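Local coordinates for L-asparaginase I (PDB 2OCD), which probably catalyses the hydrolysis of L-asparagine to L-aspartate and ammonium, working as a homotetramer of the asparaginase 1 family, at residues G16-D21 / P120-R125; I71-A76 / F203-I208; I216-G221 / M238-F243; E253-L258 / C288-A293. All coordinates share one frame; numbering follows the deposited sequence. Where two conformers were deposited one is given.

Contact 1 of 4, residues G16-D21 / P120-R125; sequences GMKKSD and PLADLR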
loop_
_atom_site.group_PDB
_atom_site.type_symbol
_atom_site.label_atom_id
_atom_site.label_comp_id
_atom_site.label_asym_id
_atom_site.label_seq_id
_atom_site.Cartn_x
_atom_site.Cartn_y
_atom_site.Cartn_z
ATOM N N GLY B 16 28.562 11.708 -4.769
ATOM C CA GLY B 16 29.677 12.629 -4.551
ATOM C C GLY B 16 30.067 13.468 -5.746
ATOM O O GLY B 16 31.244 13.771 -5.953
HETATM N N MSE B 17 29.072 13.835 -6.541
HETATM C CA MSE B 17 29.313 14.475 -7.809
HETATM C C MSE B 17 28.691 15.807 -7.813
HETATM O O MSE B 17 27.915 16.165 -6.892
HETATM C CB MSE B 17 28.715 13.655 -8.938
HETATM C CG MSE B 17 29.331 12.275 -9.041
HETATM SE SE MSE B 17 28.843 11.370 -10.720
HETATM C CE MSE B 17 27.026 12.014 -11.030
ATOM N N LYS B 18 29.082 16.538 -8.858
ATOM C CA LYS B 18 28.591 17.873 -9.160
ATOM C C LYS B 18 27.965 17.835 -10.554
ATOM O O LYS B 18 28.382 17.066 -11.419
ATOM C CB LYS B 18 29.731 18.907 -9.092
ATOM C CG LYS B 18 29.343 20.266 -8.450
ATOM C CD LYS B 18 28.590 21.234 -9.385
ATOM C CE LYS B 18 27.290 21.790 -8.724
ATOM N NZ LYS B 18 27.436 22.325 -7.324
ATOM N N LYS B 19 26.937 18.661 -10.738
ATOM C CA LYS B 19 26.200 18.736 -11.982
ATOM C C LYS B 19 26.912 19.652 -12.974
ATOM O O LYS B 19 27.668 20.550 -12.578
ATOM C CB LYS B 19 24.768 19.202 -11.724
ATOM C CG LYS B 19 24.632 20.519 -10.931
ATOM C CD LYS B 19 23.198 21.143 -11.095
ATOM C CE LYS B 19 23.183 22.693 -11.182
ATOM N NZ LYS B 19 22.003 23.216 -11.950
ATOM N N SER B 20 26.653 19.395 -14.261
ATOM C CA SER B 20 27.348 20.031 -15.396
ATOM C C SER B 20 26.394 20.153 -16.615
ATOM O O SER B 20 25.231 19.718 -16.542
ATOM C CB SER B 20 28.629 19.244 -15.768
ATOM O OG SER B 20 28.349 18.036 -16.483
ATOM N N ASP B 21 26.895 20.712 -17.721
ATOM C CA ASP B 21 26.072 20.985 -18.916
ATOM C C ASP B 21 25.402 19.729 -19.516
ATOM O O ASP B 21 25.624 18.593 -19.084
ATOM C CB ASP B 21 26.910 21.688 -20.019
ATOM C CG ASP B 21 27.448 23.086 -19.606
ATOM O OD1 ASP B 21 27.147 23.590 -18.505
ATOM O OD2 ASP B 21 28.190 23.692 -20.415
ATOM N N PRO B 120 22.966 13.818 -6.533
ATOM C CA PRO B 120 24.139 14.149 -5.731
ATOM C C PRO B 120 23.783 14.931 -4.475
ATOM O O PRO B 120 22.846 15.688 -4.504
ATOM C CB PRO B 120 24.979 15.022 -6.654
ATOM C CG PRO B 120 24.400 14.859 -7.993
ATOM C CD PRO B 120 23.008 14.376 -7.886
ATOM N N LEU B 121 24.545 14.751 -3.406
ATOM C CA LEU B 121 24.408 15.520 -2.145
ATOM C C LEU B 121 24.353 17.035 -2.375
ATOM O O LEU B 121 23.548 17.752 -1.749
ATOM C CB LEU B 121 25.567 15.196 -1.165
ATOM C CG LEU B 121 25.443 15.513 0.345
ATOM C CD1 LEU B 121 24.247 14.765 1.085
ATOM C CD2 LEU B 121 26.782 15.224 1.034
ATOM N N ALA B 122 25.202 17.530 -3.265
ATOM C CA ALA B 122 25.205 18.971 -3.515
ATOM C C ALA B 122 23.872 19.472 -4.128
ATOM O O ALA B 122 23.510 20.630 -3.934
ATOM C CB ALA B 122 26.392 19.376 -4.390
ATOM N N ASP B 123 23.157 18.611 -4.866
ATOM C CA ASP B 123 21.955 19.018 -5.604
ATOM C C ASP B 123 20.910 19.251 -4.482
ATOM O O ASP B 123 20.916 18.556 -3.460
ATOM C CB ASP B 123 21.508 17.910 -6.634
ATOM C CG ASP B 123 21.832 18.226 -8.196
ATOM O OD1 ASP B 123 22.591 19.161 -8.555
ATOM O OD2 ASP B 123 21.298 17.487 -9.105
ATOM N N LEU B 124 20.038 20.241 -4.645
ATOM C CA LEU B 124 18.982 20.514 -3.647
ATOM C C LEU B 124 18.101 19.270 -3.382
ATOM O O LEU B 124 17.863 18.472 -4.278
ATOM C CB LEU B 124 18.128 21.701 -4.113
ATOM C CG LEU B 124 16.984 22.250 -3.242
ATOM C CD1 LEU B 124 17.435 22.652 -1.855
ATOM C CD2 LEU B 124 16.358 23.418 -3.954
ATOM N N ARG B 125 17.638 19.105 -2.146
ATOM C CA ARG B 125 16.797 17.941 -1.724
ATOM C C ARG B 125 17.242 16.546 -2.224
ATOM O O ARG B 125 16.418 15.679 -2.577
ATOM C CB ARG B 125 15.294 18.198 -1.988
ATOM C CG ARG B 125 14.828 18.272 -3.436
ATOM C CD ARG B 125 13.428 18.977 -3.565
ATOM N NE ARG B 125 12.479 18.404 -2.633
ATOM C CZ ARG B 125 11.760 17.312 -2.850
ATOM N NH1 ARG B 125 11.817 16.677 -3.997
ATOM N NH2 ARG B 125 10.951 16.852 -1.911
HETATM O O HOH W 1 27.597 15.611 -4.448
#
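Water carries the polar link between Met17 and Ala122. Water 1 donates to Met17 O, 2.5 Å away, a short distance that suggests an imprecise water position, and accepts from Ala122 N over a longer 3.3 Å, joining the two loops through their backbones. Met17 is a selenomethionine; its carbonyl, not its side chain, faces the other loop.

Van der Waals contact comes next. Pro120 turns the CB side of its ring onto the same carbonyl, with CB 3.2 Å from Met17 O and CG at 3.9 Å. Pro120 opens a type I beta turn closed by the bond from Asp123 N to Pro120 O (3.0 Å). The proline also touches Thr14, the predicted nucleophile, which places the turn beside the probable active site.

Charge enters through Lys19 and Asp123, whose side chains cross at about a right angle. With chi1 at 54°, Lys19 CG sits between the backbone N and the carbonyl carbon, which lays the methylenes against the carboxylate: CD is 3.3 Å from Asp123 OD1. The ammonium itself stays apart, Lys19 NZ lying 5.3 Å from Asp123 OD1, and any attraction is long-range. Ala122 O is hydrogen-bonded to Arg43 of a second subunit.

Contact 2 of 4, residues I71-A76 / F203-I208; sequences IADDIA and FKVNPI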
loop_
_atom_site.group_PDB
_atom_site.type_symbol
_atom_site.label_atom_id
_atom_site.label_comp_id
_atom_site.label_asym_id
_atom_site.label_seq_id
_atom_site.Cartn_x
_atom_site.Cartn_y
_atom_site.Cartn_z
ATOM N N ILE B 71 37.555 -3.267 -2.379
ATOM C CA ILE B 71 36.693 -2.807 -1.303
ATOM C C ILE B 71 36.877 -3.693 -0.015
ATOM O O ILE B 71 37.092 -3.192 1.109
ATOM C CB ILE B 71 35.220 -2.751 -1.752
ATOM C CG1 ILE B 71 35.046 -1.885 -3.022
ATOM C CG2 ILE B 71 34.363 -2.175 -0.669
ATOM C CD1 ILE B 71 33.647 -2.013 -3.657
ATOM N N ALA B 72 36.791 -5.013 -0.193
ATOM C CA ALA B 72 37.034 -5.961 0.900
ATOM C C ALA B 72 38.395 -5.693 1.540
ATOM O O ALA B 72 38.528 -5.597 2.739
ATOM C CB ALA B 72 36.955 -7.397 0.384
ATOM N N ASP B 73 39.430 -5.552 0.732
ATOM C CA ASP B 73 40.765 -5.341 1.289
ATOM C C ASP B 73 40.879 -4.051 2.058
ATOM O O ASP B 73 41.639 -3.968 2.991
ATOM C CB ASP B 73 41.796 -5.350 0.192
ATOM C CG ASP B 73 41.956 -6.708 -0.441
ATOM O OD1 ASP B 73 41.583 -7.738 0.188
ATOM O OD2 ASP B 73 42.477 -6.721 -1.585
ATOM N N ASP B 74 40.126 -3.048 1.639
ATOM C CA ASP B 74 40.166 -1.746 2.258
ATOM C C ASP B 74 39.504 -1.890 3.628
ATOM O O ASP B 74 40.085 -1.575 4.676
ATOM C CB ASP B 74 39.437 -0.774 1.344
ATOM C CG ASP B 74 39.317 0.591 1.924
ATOM O OD1 ASP B 74 38.367 1.359 1.626
ATOM O OD2 ASP B 74 40.176 0.905 2.713
ATOM N N ILE B 75 38.315 -2.458 3.641
ATOM C CA ILE B 75 37.671 -2.770 4.912
ATOM C C ILE B 75 38.590 -3.524 5.922
ATOM O O ILE B 75 38.743 -3.072 7.100
ATOM C CB ILE B 75 36.327 -3.520 4.671
ATOM C CG1 ILE B 75 35.374 -2.585 3.945
ATOM C CG2 ILE B 75 35.670 -3.966 6.021
ATOM C CD1 ILE B 75 35.163 -1.311 4.718
ATOM N N ALA B 76 39.172 -4.640 5.471
ATOM C CA ALA B 76 40.094 -5.464 6.275
ATOM C C ALA B 76 41.202 -4.626 6.912
ATOM O O ALA B 76 41.501 -4.762 8.108
ATOM C CB ALA B 76 40.745 -6.550 5.408
ATOM N N PHE B 203 37.553 -12.465 12.542
ATOM C CA PHE B 203 37.175 -11.872 11.270
ATOM C C PHE B 203 38.248 -12.152 10.260
ATOM O O PHE B 203 39.430 -12.022 10.560
ATOM C CB PHE B 203 36.985 -10.360 11.373
ATOM C CG PHE B 203 36.920 -9.637 10.015
ATOM C CD1 PHE B 203 35.765 -9.629 9.265
ATOM C CD2 PHE B 203 38.034 -8.956 9.508
ATOM C CE1 PHE B 203 35.712 -8.949 8.057
ATOM C CE2 PHE B 203 37.978 -8.285 8.271
ATOM C CZ PHE B 203 36.820 -8.287 7.560
ATOM N N LYS B 204 37.825 -12.512 9.053
ATOM C CA LYS B 204 38.739 -12.679 7.949
ATOM C C LYS B 204 38.074 -12.330 6.604
ATOM O O LYS B 204 36.878 -12.526 6.446
ATOM C CB LYS B 204 39.181 -14.117 7.941
ATOM C CG LYS B 204 40.311 -14.388 7.004
ATOM C CD LYS B 204 39.972 -15.547 6.045
ATOM C CE LYS B 204 39.834 -16.903 6.755
ATOM N NZ LYS B 204 39.594 -18.019 5.768
ATOM N N VAL B 205 38.861 -11.842 5.649
ATOM C CA VAL B 205 38.428 -11.671 4.270
ATOM C C VAL B 205 38.939 -12.761 3.326
ATOM O O VAL B 205 40.141 -12.949 3.179
ATOM C CB VAL B 205 38.891 -10.333 3.693
ATOM C CG1 VAL B 205 38.510 -10.254 2.183
ATOM C CG2 VAL B 205 38.306 -9.174 4.521
ATOM N N ASN B 206 38.003 -13.435 2.649
ATOM C CA ASN B 206 38.305 -14.533 1.723
ATOM C C ASN B 206 38.342 -14.002 0.273
ATOM O O ASN B 206 37.475 -13.257 -0.116
ATOM C CB ASN B 206 37.230 -15.642 1.840
ATOM C CG ASN B 206 37.319 -16.484 3.178
ATOM O OD1 ASN B 206 38.409 -16.817 3.710
ATOM N ND2 ASN B 206 36.138 -16.865 3.680
ATOM N N PRO B 207 39.293 -14.448 -0.549
ATOM C CA PRO B 207 39.471 -13.888 -1.892
ATOM C C PRO B 207 38.375 -14.231 -2.875
ATOM O O PRO B 207 37.648 -15.223 -2.701
ATOM C CB PRO B 207 40.744 -14.546 -2.389
ATOM C CG PRO B 207 40.739 -15.851 -1.737
ATOM C CD PRO B 207 40.184 -15.596 -0.329
ATOM N N ILE B 208 38.292 -13.404 -3.918
ATOM C CA ILE B 208 37.320 -13.562 -4.990
ATOM C C ILE B 208 37.958 -13.092 -6.295
ATOM O O ILE B 208 38.688 -12.080 -6.310
ATOM C CB ILE B 208 36.092 -12.740 -4.671
ATOM C CG1 ILE B 208 34.858 -13.212 -5.440
ATOM C CG2 ILE B 208 36.425 -11.268 -4.853
ATOM C CD1 ILE B 208 33.484 -13.081 -4.545
#
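Ala72 is the first residue of the helix segment to meet residues 203-208: its CB packs against Val205 CG1 at 3.7 Å. Around this small methyl the walls are apolar, with Leu101 and Met104 of helix 94-104 and Phe105 also touching Ala72.

One residue on, Asp73 brings its carboxylate only to the fringe, OD1 lying 4.4 Å from Val205 CG1. The main partner of that oxygen is Gln69 NE2, one turn back on the same helix, so the carboxylate is held along the helix and brushes the valine in passing.

Helix 65-78 here lies against the short strand 204-205, which pairs antiparallel with strand 105-106 in a two-stranded ribbon. Val205 faces the helix from that ribbon, whereas Lys204 points away from it and forms a salt bridge with Glu106; its NZ also donates to Asn206 OD1 (2.7 Å).

Ala76, a full turn beyond Ala72, takes the second branch of the valine, CB to Val205 CG2 at 3.7 Å. Val205 chi1 of 175° puts CG1 anti to the backbone N and CG2 anti to the carbonyl carbon, one methyl for each alanine. Ala76 also meets Phe203: its CA approaches the ring at the edge, near the ring plane, 4.1 Å from CE2. The same ring stacks with Tyr79, just past the end of the helix.

Contact 3 of 4, residues I216-G221 / M238-F243; sequences ITMYPG and MILLTF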
loop_
_atom_site.group_PDB
_atom_site.type_symbol
_atom_site.label_atom_id
_atom_site.label_comp_id
_atom_site.label_asym_id
_atom_site.label_seq_id
_atom_site.Cartn_x
_atom_site.Cartn_y
_atom_site.Cartn_z
ATOM N N ILE B 216 21.082 -18.638 -17.903
ATOM C CA ILE B 216 20.027 -18.914 -18.907
ATOM C C ILE B 216 18.631 -18.599 -18.357
ATOM O O ILE B 216 18.276 -19.024 -17.246
ATOM C CB ILE B 216 19.954 -20.405 -19.342
ATOM C CG1 ILE B 216 21.296 -20.979 -19.733
ATOM C CG2 ILE B 216 19.057 -20.611 -20.567
ATOM C CD1 ILE B 216 21.241 -22.541 -19.853
ATOM N N THR B 217 17.863 -17.870 -19.164
ATOM C CA THR B 217 16.477 -17.552 -18.918
ATOM C C THR B 217 15.677 -18.457 -19.853
ATOM O O THR B 217 15.749 -18.340 -21.070
ATOM C CB THR B 217 16.128 -16.092 -19.269
ATOM O OG1 THR B 217 17.091 -15.198 -18.687
ATOM C CG2 THR B 217 14.707 -15.751 -18.766
HETATM N N MSE B 218 14.885 -19.343 -19.277
HETATM C CA MSE B 218 14.116 -20.224 -20.093
HETATM C C MSE B 218 12.978 -19.401 -20.670
HETATM O O MSE B 218 12.454 -18.509 -20.030
HETATM C CB MSE B 218 13.542 -21.356 -19.273
HETATM C CG MSE B 218 14.546 -22.161 -18.556
HETATM SE SE MSE B 218 15.469 -23.444 -19.651
HETATM C CE MSE B 218 16.142 -24.619 -18.247
ATOM N N TYR B 219 12.616 -19.730 -21.888
ATOM C CA TYR B 219 11.395 -19.264 -22.456
ATOM C C TYR B 219 10.854 -20.454 -23.183
ATOM O O TYR B 219 11.561 -21.411 -23.372
ATOM C CB TYR B 219 11.637 -18.102 -23.398
ATOM C CG TYR B 219 12.759 -18.307 -24.381
ATOM C CD1 TYR B 219 12.513 -18.879 -25.621
ATOM C CD2 TYR B 219 14.071 -17.901 -24.071
ATOM C CE1 TYR B 219 13.495 -19.021 -26.565
ATOM C CE2 TYR B 219 15.106 -18.067 -24.985
ATOM C CZ TYR B 219 14.796 -18.621 -26.265
ATOM O OH TYR B 219 15.803 -18.827 -27.208
ATOM N N PRO B 220 9.580 -20.407 -23.579
ATOM C CA PRO B 220 8.996 -21.562 -24.234
ATOM C C PRO B 220 9.682 -21.800 -25.556
ATOM O O PRO B 220 9.938 -20.841 -26.295
ATOM C CB PRO B 220 7.539 -21.137 -24.461
ATOM C CG PRO B 220 7.335 -19.990 -23.523
ATOM C CD PRO B 220 8.621 -19.303 -23.477
ATOM N N GLY B 221 9.993 -23.056 -25.839
ATOM C CA GLY B 221 10.714 -23.413 -27.059
ATOM C C GLY B 221 12.229 -23.239 -27.028
ATOM O O GLY B 221 12.873 -23.538 -28.015
HETATM N N MSE B 238 26.584 -22.093 -13.957
HETATM C CA MSE B 238 25.412 -21.910 -14.783
HETATM C C MSE B 238 24.183 -21.689 -13.905
HETATM O O MSE B 238 23.732 -22.583 -13.179
HETATM C CB MSE B 238 25.248 -23.184 -15.613
HETATM C CG MSE B 238 23.851 -23.483 -16.211
HETATM SE SE MSE B 238 23.521 -22.396 -17.764
HETATM C CE MSE B 238 25.391 -22.117 -18.387
ATOM N N ILE B 239 23.630 -20.502 -13.980
ATOM C CA ILE B 239 22.373 -20.186 -13.306
ATOM C C ILE B 239 21.193 -20.337 -14.293
ATOM O O ILE B 239 21.151 -19.743 -15.346
ATOM C CB ILE B 239 22.394 -18.758 -12.691
ATOM C CG1 ILE B 239 23.551 -18.635 -11.702
ATOM C CG2 ILE B 239 21.074 -18.429 -11.976
ATOM C CD1 ILE B 239 23.742 -17.195 -11.203
ATOM N N LEU B 240 20.220 -21.133 -13.884
ATOM C CA LEU B 240 19.072 -21.444 -14.693
ATOM C C LEU B 240 17.883 -20.734 -14.121
ATOM O O LEU B 240 17.494 -21.083 -13.041
ATOM C CB LEU B 240 18.854 -22.913 -14.577
ATOM C CG LEU B 240 18.469 -23.704 -15.785
ATOM C CD1 LEU B 240 19.544 -23.546 -16.866
ATOM C CD2 LEU B 240 18.344 -25.142 -15.214
ATOM N N LEU B 241 17.343 -19.722 -14.822
ATOM C CA LEU B 241 16.185 -18.973 -14.353
ATOM C C LEU B 241 14.959 -19.682 -14.960
ATOM O O LEU B 241 14.714 -19.647 -16.180
ATOM C CB LEU B 241 16.275 -17.482 -14.740
ATOM C CG LEU B 241 17.593 -16.698 -14.497
ATOM C CD1 LEU B 241 17.782 -15.412 -15.357
ATOM C CD2 LEU B 241 17.814 -16.351 -13.004
ATOM N N THR B 242 14.204 -20.365 -14.113
ATOM C CA THR B 242 13.096 -21.199 -14.574
ATOM C C THR B 242 11.757 -20.570 -14.181
ATOM O O THR B 242 11.743 -19.533 -13.496
ATOM C CB THR B 242 13.198 -22.614 -14.003
ATOM O OG1 THR B 242 13.101 -22.555 -12.584
ATOM C CG2 THR B 242 14.541 -23.316 -14.416
ATOM N N PHE B 243 10.654 -21.211 -14.598
ATOM C CA PHE B 243 9.278 -20.738 -14.268
ATOM C C PHE B 243 8.690 -21.148 -12.923
ATOM O O PHE B 243 8.944 -22.228 -12.376
ATOM C CB PHE B 243 8.264 -21.188 -15.310
ATOM C CG PHE B 243 8.785 -21.155 -16.720
ATOM C CD1 PHE B 243 9.078 -19.963 -17.332
ATOM C CD2 PHE B 243 8.967 -22.319 -17.426
ATOM C CE1 PHE B 243 9.545 -19.931 -18.631
ATOM C CE2 PHE B 243 9.402 -22.271 -18.723
ATOM C CZ PHE B 243 9.679 -21.072 -19.324
#
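Ile216 holds CG1 anti to its carbonyl carbon (chi1 -50°), which carries CD1 alongside Leu240, 3.6 Å from CD1 of that leucine; the two side chains lie side by side and point the same way. Met218, a selenomethionine, bends at chi2 (-79°) so that CE crosses the Leu240 side chain and touches its CG at 3.5 Å.

The backbones run as parallel strands. Ile216 N donates to Ile239 O (2.8 Å), Leu241 N to Ile216 O (2.7 Å) and Met218 N to Leu241 O (3.1 Å), the last two nearly straight. Ile216 thus uses both its N-H and its C=O on one neighbour. These are the two strands of a beta-alpha-beta unit whose crossover is helix 224-231; strand 213-217 is outermost, within this chain, in the parallel sheet of the C-terminal domain. Ile216 and Met238 both reach Thr230 on that helix.

Ile216 and Leu240 share one face of the sheet, Thr217 and Leu241 the opposite one, with Thr217 OG1 3.4 Å from Leu241 CD1; here Thr217 packs on Val215 of a third subunit. Past the paired residues, Phe243 swings its ring toward the outgoing loop: CZ is 3.9 Å from Met218 CB, and Tyr219 CA lies at the ring edge. Tyr219 directs its CB away from strand 237-242, and its OH is hydrogen-bonded to Ile213 O of that third subunit.

Contact 4 of 4, residues E253-L258 / C288-A293; sequences ELLAQL and CALADA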
loop_
_atom_site.group_PDB
_atom_site.type_symbol
_atom_site.label_atom_id
_atom_site.label_comp_id
_atom_site.label_asym_id
_atom_site.label_seq_id
_atom_site.Cartn_x
_atom_site.Cartn_y
_atom_site.Cartn_z
ATOM N N GLU B 253 16.473 -33.512 -24.635
ATOM C CA GLU B 253 17.747 -33.024 -25.124
ATOM C C GLU B 253 18.385 -32.003 -24.173
ATOM O O GLU B 253 19.608 -31.899 -24.077
ATOM C CB GLU B 253 17.554 -32.395 -26.498
ATOM C CG GLU B 253 16.869 -33.313 -27.544
ATOM C CD GLU B 253 15.787 -32.545 -28.325
ATOM O OE1 GLU B 253 14.589 -32.961 -28.301
ATOM O OE2 GLU B 253 16.147 -31.489 -28.922
ATOM N N LEU B 254 17.537 -31.246 -23.496
ATOM C CA LEU B 254 17.937 -30.193 -22.589
ATOM C C LEU B 254 18.326 -30.815 -21.292
ATOM O O LEU B 254 19.282 -30.388 -20.658
ATOM C CB LEU B 254 16.767 -29.239 -22.312
ATOM C CG LEU B 254 17.056 -27.749 -22.133
ATOM C CD1 LEU B 254 17.293 -27.152 -23.515
ATOM C CD2 LEU B 254 15.878 -27.040 -21.421
ATOM N N LEU B 255 17.539 -31.796 -20.865
ATOM C CA LEU B 255 17.935 -32.577 -19.725
ATOM C C LEU B 255 19.340 -33.073 -20.030
ATOM O O LEU B 255 20.256 -32.766 -19.281
ATOM C CB LEU B 255 16.966 -33.718 -19.400
ATOM C CG LEU B 255 16.043 -33.533 -18.162
ATOM C CD1 LEU B 255 15.380 -32.134 -18.121
ATOM C CD2 LEU B 255 14.951 -34.698 -18.032
ATOM N N ALA B 256 19.521 -33.751 -21.158
ATOM C CA ALA B 256 20.817 -34.335 -21.482
ATOM C C ALA B 256 21.995 -33.355 -21.405
ATOM O O ALA B 256 23.020 -33.684 -20.796
ATOM C CB ALA B 256 20.781 -34.954 -22.827
ATOM N N GLN B 257 21.859 -32.165 -22.005
ATOM C CA GLN B 257 22.949 -31.151 -21.964
ATOM C C GLN B 257 23.303 -30.802 -20.536
ATOM O O GLN B 257 24.485 -30.757 -20.158
ATOM C CB GLN B 257 22.539 -29.840 -22.621
ATOM C CG GLN B 257 22.333 -29.875 -24.118
ATOM C CD GLN B 257 23.579 -30.279 -24.869
ATOM O OE1 GLN B 257 24.664 -29.682 -24.697
ATOM N NE2 GLN B 257 23.439 -31.299 -25.729
ATOM N N LEU B 258 22.274 -30.554 -19.734
ATOM C CA LEU B 258 22.509 -30.119 -18.364
ATOM C C LEU B 258 23.253 -31.218 -17.589
ATOM O O LEU B 258 24.267 -30.941 -16.913
ATOM C CB LEU B 258 21.199 -29.674 -17.696
ATOM C CG LEU B 258 20.567 -28.443 -18.389
ATOM C CD1 LEU B 258 19.151 -28.200 -17.880
ATOM C CD2 LEU B 258 21.422 -27.168 -18.262
ATOM N N CYS B 288 11.434 -34.556 -10.541
ATOM C CA CYS B 288 12.861 -34.724 -10.320
ATOM C C CYS B 288 13.687 -34.732 -11.588
ATOM O O CYS B 288 14.862 -35.101 -11.535
ATOM C CB CYS B 288 13.111 -36.061 -9.619
ATOM S SG CYS B 288 11.983 -36.414 -8.320
ATOM N N ALA B 289 13.087 -34.365 -12.723
ATOM C CA ALA B 289 13.800 -34.395 -14.030
ATOM C C ALA B 289 15.114 -33.681 -13.855
ATOM O O ALA B 289 16.173 -34.161 -14.274
ATOM C CB ALA B 289 12.988 -33.700 -15.135
ATOM N N LEU B 290 15.005 -32.536 -13.185
ATOM C CA LEU B 290 16.072 -31.580 -13.104
ATOM C C LEU B 290 17.085 -32.055 -12.075
ATOM O O LEU B 290 18.285 -31.872 -12.278
ATOM C CB LEU B 290 15.489 -30.200 -12.774
ATOM C CG LEU B 290 15.846 -29.021 -13.688
ATOM C CD1 LEU B 290 16.195 -29.414 -15.106
ATOM C CD2 LEU B 290 14.739 -27.933 -13.674
ATOM N N ALA B 291 16.604 -32.707 -11.015
ATOM C CA ALA B 291 17.483 -33.237 -9.968
ATOM C C ALA B 291 18.357 -34.333 -10.520
ATOM O O ALA B 291 19.552 -34.334 -10.293
ATOM C CB ALA B 291 16.692 -33.742 -8.775
ATOM N N ASP B 292 17.738 -35.227 -11.280
ATOM C CA ASP B 292 18.393 -36.370 -11.911
ATOM C C ASP B 292 19.519 -35.928 -12.894
ATOM O O ASP B 292 20.569 -36.564 -13.010
ATOM C CB ASP B 292 17.340 -37.207 -12.677
ATOM C CG ASP B 292 16.343 -37.982 -11.740
ATOM O OD1 ASP B 292 16.364 -37.835 -10.466
ATOM O OD2 ASP B 292 15.522 -38.749 -12.313
ATOM N N ALA B 293 19.291 -34.821 -13.589
ATOM C CA ALA B 293 20.317 -34.198 -14.410
ATOM C C ALA B 293 21.444 -33.478 -13.606
ATOM O O ALA B 293 22.383 -32.946 -14.178
ATOM C CB ALA B 293 19.648 -33.258 -15.399
#
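Leu255 and Ala293 mark the closest backbone approach, their CA atoms 6.0 Å apart, where helix 252-263 meets the end of the short helix 289-292. The small Ala293 side chain is consistent with so close a spacing: it directs its methyl at the longer helix, and CB rests 4.0 Å from Leu255 O.

Most of the apolar contact is made by Leu255. Its two methyls divide over the first turn of the short helix. CD2 packs on Ala289 CB at 3.6 Å, and CD1 lies 4.1 Å from Leu290 CD1, with Ala289 CB at a similar distance. The Leu255 and Leu290 side chains cross at about a right angle, so the branch of one meets the branch of the other rather than running alongside it. Leu258, one turn further along, is modelled in two conformers; in one, CD1 comes to 4.2 Å from Leu290 CD1, a doubtful contact. Ala289 and Ala293 provide small surfaces before and after Leu290.

Polar groups meet at the far end through a side chain of the longer helix: Ser262 OG lies in hydrogen-bonding position to both Leu258 O and Ala293 O, its single hydrogen shared between them or given to one at a time. Cys288 stands at the N-cap of helix 289-292, whose first turn is closed by Asp292 N to Cys288 O. Leu290 also packs on Ala248 and Met281 from loops. On helix 252-263, Leu254 packs on His224 and Ile227 of helix 224-231, so the longer helix lies between that helix and the short helix 289-292, which leads on to strand 296-297.

Along the chain, contacts 1 and 2 interleave, their segments alternating, while contacts 3 and 4 follow in series. Contact 1 joins two loops of the N-terminal domain beside the predicted active-site threonine; contact 2 lies about 31 Å away, centre to centre, where helix 65-78 meets strand 204-205, on the chain leading to strand 213-217. Contacts 3 and 4 belong to the C-terminal domain, with centres about 13 Å apart, and share one core: Met218 CE reaches Leu254 CD2 at 4.0 Å, so helix 252-263 packs against the Met218 and Leu240 side of contact 3. Contacts 1 and 4 are farthest apart, about 52 Å between centres. Contacts 1 and 3 also touch other subunits, linking local packing to the tetramer.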